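PDB 5DFY: histidine kinase from Synechocystis sp., which probably acts as a photosensing histidine kinase of two-component signalling, this piece being a GAF domain that carries the light-absorbing bilin phycocyanobilin. Local coordinates for residues 70-75 and 94-99. Residues are numbered along the deposited sequence; the frame is centred on the assembly and turned at random.
Sequences RVLVYR and EPLKDL. With CYC (phycocyanobilin), chain B.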
loop_
_atom_site.group_PDB
_atom_site.type_symbol
_atom_site.label_atom_id
_atom_site.label_comp_id
_atom_site.label_asym_id
_atom_site.label_seq_id
_atom_site.Cartn_x
_atom_site.Cartn_y
_atom_site.Cartn_z
ATOM N N ARG A 70 -2.805 -16.418 -21.871
ATOM C CA ARG A 70 -2.043 -16.762 -20.666
ATOM C C ARG A 70 -1.949 -15.534 -19.781
ATOM O O ARG A 70 -1.893 -14.436 -20.294
ATOM C CB ARG A 70 -0.640 -17.248 -20.991
ATOM C CG ARG A 70 0.003 -18.048 -19.873
ATOM C CD ARG A 70 1.509 -18.238 -20.008
ATOM N NE ARG A 70 2.001 -18.636 -21.335
ATOM C CZ ARG A 70 2.063 -19.881 -21.800
ATOM N NH1 ARG A 70 2.540 -20.067 -23.014
ATOM N NH2 ARG A 70 1.656 -20.921 -21.088
ATOM N N VAL A 71 -1.947 -15.743 -18.466
ATOM C CA VAL A 71 -1.667 -14.684 -17.489
ATOM C C VAL A 71 -0.607 -15.215 -16.541
ATOM O O VAL A 71 -0.675 -16.373 -16.111
ATOM C CB VAL A 71 -2.911 -14.275 -16.724
ATOM C CG1 VAL A 71 -2.578 -13.253 -15.636
ATOM C CG2 VAL A 71 -3.972 -13.752 -17.666
ATOM N N LEU A 72 0.375 -14.374 -16.210
ATOM C CA LEU A 72 1.450 -14.765 -15.311
ATOM C C LEU A 72 1.630 -13.740 -14.202
ATOM O O LEU A 72 1.512 -12.517 -14.421
ATOM C CB LEU A 72 2.776 -14.934 -16.030
ATOM C CG LEU A 72 2.844 -16.016 -17.120
ATOM C CD1 LEU A 72 4.091 -15.867 -17.971
ATOM C CD2 LEU A 72 2.776 -17.384 -16.460
ATOM N N VAL A 73 1.925 -14.266 -13.020
ATOM C CA VAL A 73 2.356 -13.463 -11.874
ATOM C C VAL A 73 3.831 -13.741 -11.630
ATOM O O VAL A 73 4.224 -14.893 -11.446
ATOM C CB VAL A 73 1.536 -13.794 -10.619
ATOM C CG1 VAL A 73 2.019 -12.931 -9.427
ATOM C CG2 VAL A 73 0.046 -13.561 -10.855
ATOM N N TYR A 74 4.635 -12.681 -11.613
ATOM C CA TYR A 74 6.098 -12.758 -11.528
ATOM C C TYR A 74 6.520 -11.926 -10.342
ATOM O O TYR A 74 6.195 -10.751 -10.287
ATOM C CB TYR A 74 6.723 -12.226 -12.807
ATOM C CG TYR A 74 8.226 -12.199 -12.944
ATOM C CD1 TYR A 74 8.921 -13.314 -13.399
ATOM C CD2 TYR A 74 8.947 -11.035 -12.699
ATOM C CE1 TYR A 74 10.285 -13.274 -13.576
ATOM C CE2 TYR A 74 10.329 -10.994 -12.865
ATOM C CZ TYR A 74 10.979 -12.110 -13.320
ATOM O OH TYR A 74 12.345 -12.098 -13.497
ATOM N N ARG A 75 7.220 -12.548 -9.403
ATOM C CA ARG A 75 7.610 -11.891 -8.151
ATOM C C ARG A 75 9.101 -11.625 -8.153
ATOM O O ARG A 75 9.881 -12.547 -8.399
ATOM C CB ARG A 75 7.244 -12.768 -6.965
ATOM C CG ARG A 75 7.558 -12.138 -5.621
ATOM C CD ARG A 75 7.230 -13.073 -4.486
ATOM N NE ARG A 75 8.079 -14.248 -4.582
ATOM C CZ ARG A 75 7.768 -15.455 -4.125
ATOM N NH1 ARG A 75 6.615 -15.672 -3.508
ATOM N NH2 ARG A 75 8.625 -16.449 -4.298
ATOM N N GLU A 94 0.425 -25.214 -24.312
ATOM C CA GLU A 94 1.333 -25.867 -23.369
ATOM C C GLU A 94 1.530 -24.950 -22.157
ATOM O O GLU A 94 1.854 -23.778 -22.320
ATOM C CB GLU A 94 2.671 -26.193 -24.038
ATOM C CG GLU A 94 3.677 -26.778 -23.040
ATOM C CD GLU A 94 4.934 -27.406 -23.657
ATOM O OE1 GLU A 94 4.967 -27.662 -24.866
ATOM O OE2 GLU A 94 5.892 -27.618 -22.892
ATOM N N PRO A 95 1.329 -25.483 -20.946
ATOM C CA PRO A 95 1.523 -24.623 -19.768
ATOM C C PRO A 95 2.986 -24.435 -19.456
ATOM O O PRO A 95 3.808 -25.288 -19.831
ATOM C CB PRO A 95 0.825 -25.394 -18.653
ATOM C CG PRO A 95 0.976 -26.838 -19.066
ATOM C CD PRO A 95 0.892 -26.832 -20.578
ATOM N N LEU A 96 3.328 -23.321 -18.804
ATOM C CA LEU A 96 4.691 -23.134 -18.316
ATOM C C LEU A 96 4.897 -23.880 -17.017
ATOM O O LEU A 96 6.017 -24.324 -16.745
ATOM C CB LEU A 96 5.009 -21.654 -18.111
ATOM C CG LEU A 96 4.890 -20.751 -19.331
ATOM C CD1 LEU A 96 5.445 -19.376 -18.996
ATOM C CD2 LEU A 96 5.572 -21.331 -20.551
ATOM N N LYS A 97 3.848 -24.033 -16.235
ATOM C CA LYS A 97 3.953 -24.758 -14.965
ATOM C C LYS A 97 3.990 -26.254 -15.229
ATOM O O LYS A 97 3.088 -26.791 -15.861
ATOM C CB LYS A 97 2.796 -24.427 -14.040
ATOM C CG LYS A 97 2.982 -24.981 -12.608
ATOM C CD LYS A 97 1.784 -24.725 -11.726
ATOM C CE LYS A 97 0.616 -25.588 -12.088
ATOM N NZ LYS A 97 -0.530 -25.320 -11.202
ATOM N N ASP A 98 5.019 -26.921 -14.718
ATOM C CA ASP A 98 5.143 -28.371 -14.903
ATOM C C ASP A 98 4.414 -29.159 -13.814
ATOM O O ASP A 98 3.723 -28.589 -12.972
ATOM C CB ASP A 98 6.622 -28.776 -14.982
ATOM C CG ASP A 98 7.373 -28.635 -13.657
ATOM O OD1 ASP A 98 6.780 -28.725 -12.559
ATOM O OD2 ASP A 98 8.597 -28.444 -13.738
ATOM N N LEU A 99 4.552 -30.486 -13.837
ATOM C CA LEU A 99 3.761 -31.337 -12.950
ATOM C C LEU A 99 4.162 -31.238 -11.478
ATOM O O LEU A 99 3.381 -31.600 -10.594
ATOM C CB LEU A 99 3.849 -32.793 -13.404
ATOM C CG LEU A 99 3.016 -33.120 -14.644
ATOM C CD1 LEU A 99 3.369 -34.501 -15.168
ATOM C CD2 LEU A 99 1.530 -33.035 -14.338
HETATM C CHA CYC B . 13.177 -5.687 -21.561
HETATM N NA CYC B . 12.214 -7.721 -20.384
HETATM C C1A CYC B . 12.230 -6.332 -20.864
HETATM C C2A CYC B . 10.925 -5.722 -20.438
HETATM C C3A CYC B . 10.150 -6.713 -19.729
HETATM C C4A CYC B . 10.945 -7.951 -19.707
HETATM C CMA CYC B . 8.789 -6.471 -19.130
HETATM C CAA CYC B . 10.559 -4.266 -20.668
HETATM C CBA CYC B . 11.292 -3.565 -19.503
HETATM C CGA CYC B . 11.221 -2.039 -19.470
HETATM O O1A CYC B . 10.837 -1.424 -20.490
HETATM O O2A CYC B . 11.570 -1.376 -18.432
HETATM C CHB CYC B . 10.672 -9.265 -19.061
HETATM N NB CYC B . 8.227 -9.438 -19.602
HETATM C C1B CYC B . 9.464 -9.755 -18.834
HETATM C C2B CYC B . 9.126 -10.736 -17.797
HETATM C C3B CYC B . 7.761 -11.039 -17.893
HETATM C C4B CYC B . 7.161 -10.280 -19.013
HETATM C CMB CYC B . 10.135 -11.292 -16.815
HETATM C CAB CYC B . 6.982 -12.007 -17.011
HETATM C CBB CYC B . 5.983 -11.244 -16.155
HETATM O OB CYC B . 6.022 -10.273 -19.415
HETATM N NC CYC B . 15.692 -10.570 -21.587
HETATM C C1C CYC B . 15.832 -11.798 -21.635
HETATM C C2C CYC B . 17.440 -12.168 -22.116
HETATM C C3C CYC B . 18.129 -11.096 -21.830
HETATM C C4C CYC B . 17.041 -9.907 -21.970
HETATM C CMC CYC B . 17.915 -13.513 -21.457
HETATM C CAC CYC B . 19.443 -10.768 -22.734
HETATM C CBC CYC B . 20.542 -11.732 -22.351
HETATM O OC CYC B . 14.992 -12.641 -21.387
HETATM C CHD CYC B . 17.313 -8.621 -22.233
HETATM N ND CYC B . 15.051 -7.533 -21.647
HETATM C C1D CYC B . 16.282 -7.538 -22.245
HETATM C C2D CYC B . 16.472 -6.359 -22.904
HETATM C C3D CYC B . 15.365 -5.600 -22.712
HETATM C C4D CYC B . 14.482 -6.334 -21.926
HETATM C CMD CYC B . 17.740 -6.017 -23.676
HETATM C CAD CYC B . 15.129 -4.211 -23.250
HETATM C CBD CYC B . 14.265 -4.256 -24.494
HETATM C CGD CYC B . 15.016 -4.949 -25.617
HETATM O O1D CYC B . 14.675 -6.093 -26.020
HETATM O O2D CYC B . 16.006 -4.390 -26.166
HETATM O O HOH W 1 3.124 -22.489 -24.397
#
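The guanidinium of Arg70 has Leu96 over one face and, at its edge, the Glu94 carbonyl and a water. CG of the leucine sits off-centre above that face, 3.7 Å from NH2 of Arg70, the two side chains crossing at about a right angle. In the plane of the group, NH2 of Arg70 donates to O of Glu94 at 3.1 Å, essentially straight (179°); the nitrogen stands slightly tilted from the carbonyl plane. The water accepts from NH1 of Arg70 and donates to the same Glu94 O, 2.8 Å each way, so that one main-chain oxygen takes both a direct and a relayed bond. The stronger polar partner of the arginine is Glu87, whose OE2 forms a salt bridge with NH2 and also accepts from the backbone N of Leu96; NH1 bonds in addition to O of Phe146. The side chain of Arg70 leaves with CG anti to the backbone N (chi1 -160°); CB already points toward the loop, and the bend at chi3 sets the angle of the flat group there.

In the antiparallel sheet of this bilin-binding GAF domain, 70-76 lies between strands 82-89 and 161-170, and the contact ties it to the loop leading from 82-89 toward helix 109-113, an example of how a buried strand arginine can hold a loop by its main-chain oxygen while an apolar side chain packs its flat face. With an alanine at Arg70, the carbonyl of Glu94 would probably lose its direct donor and Glu87 its cationic mate, leaving Leu96 with a gap beneath it.

Two residues along, CD1 of Leu72 meets CD1 of Leu96 at 3.9 Å, again crosswise. Leu72 packs on Tyr169, a chromophore-binding residue, while methyl CMB of phycocyanobilin rests over one face of the Tyr74 ring.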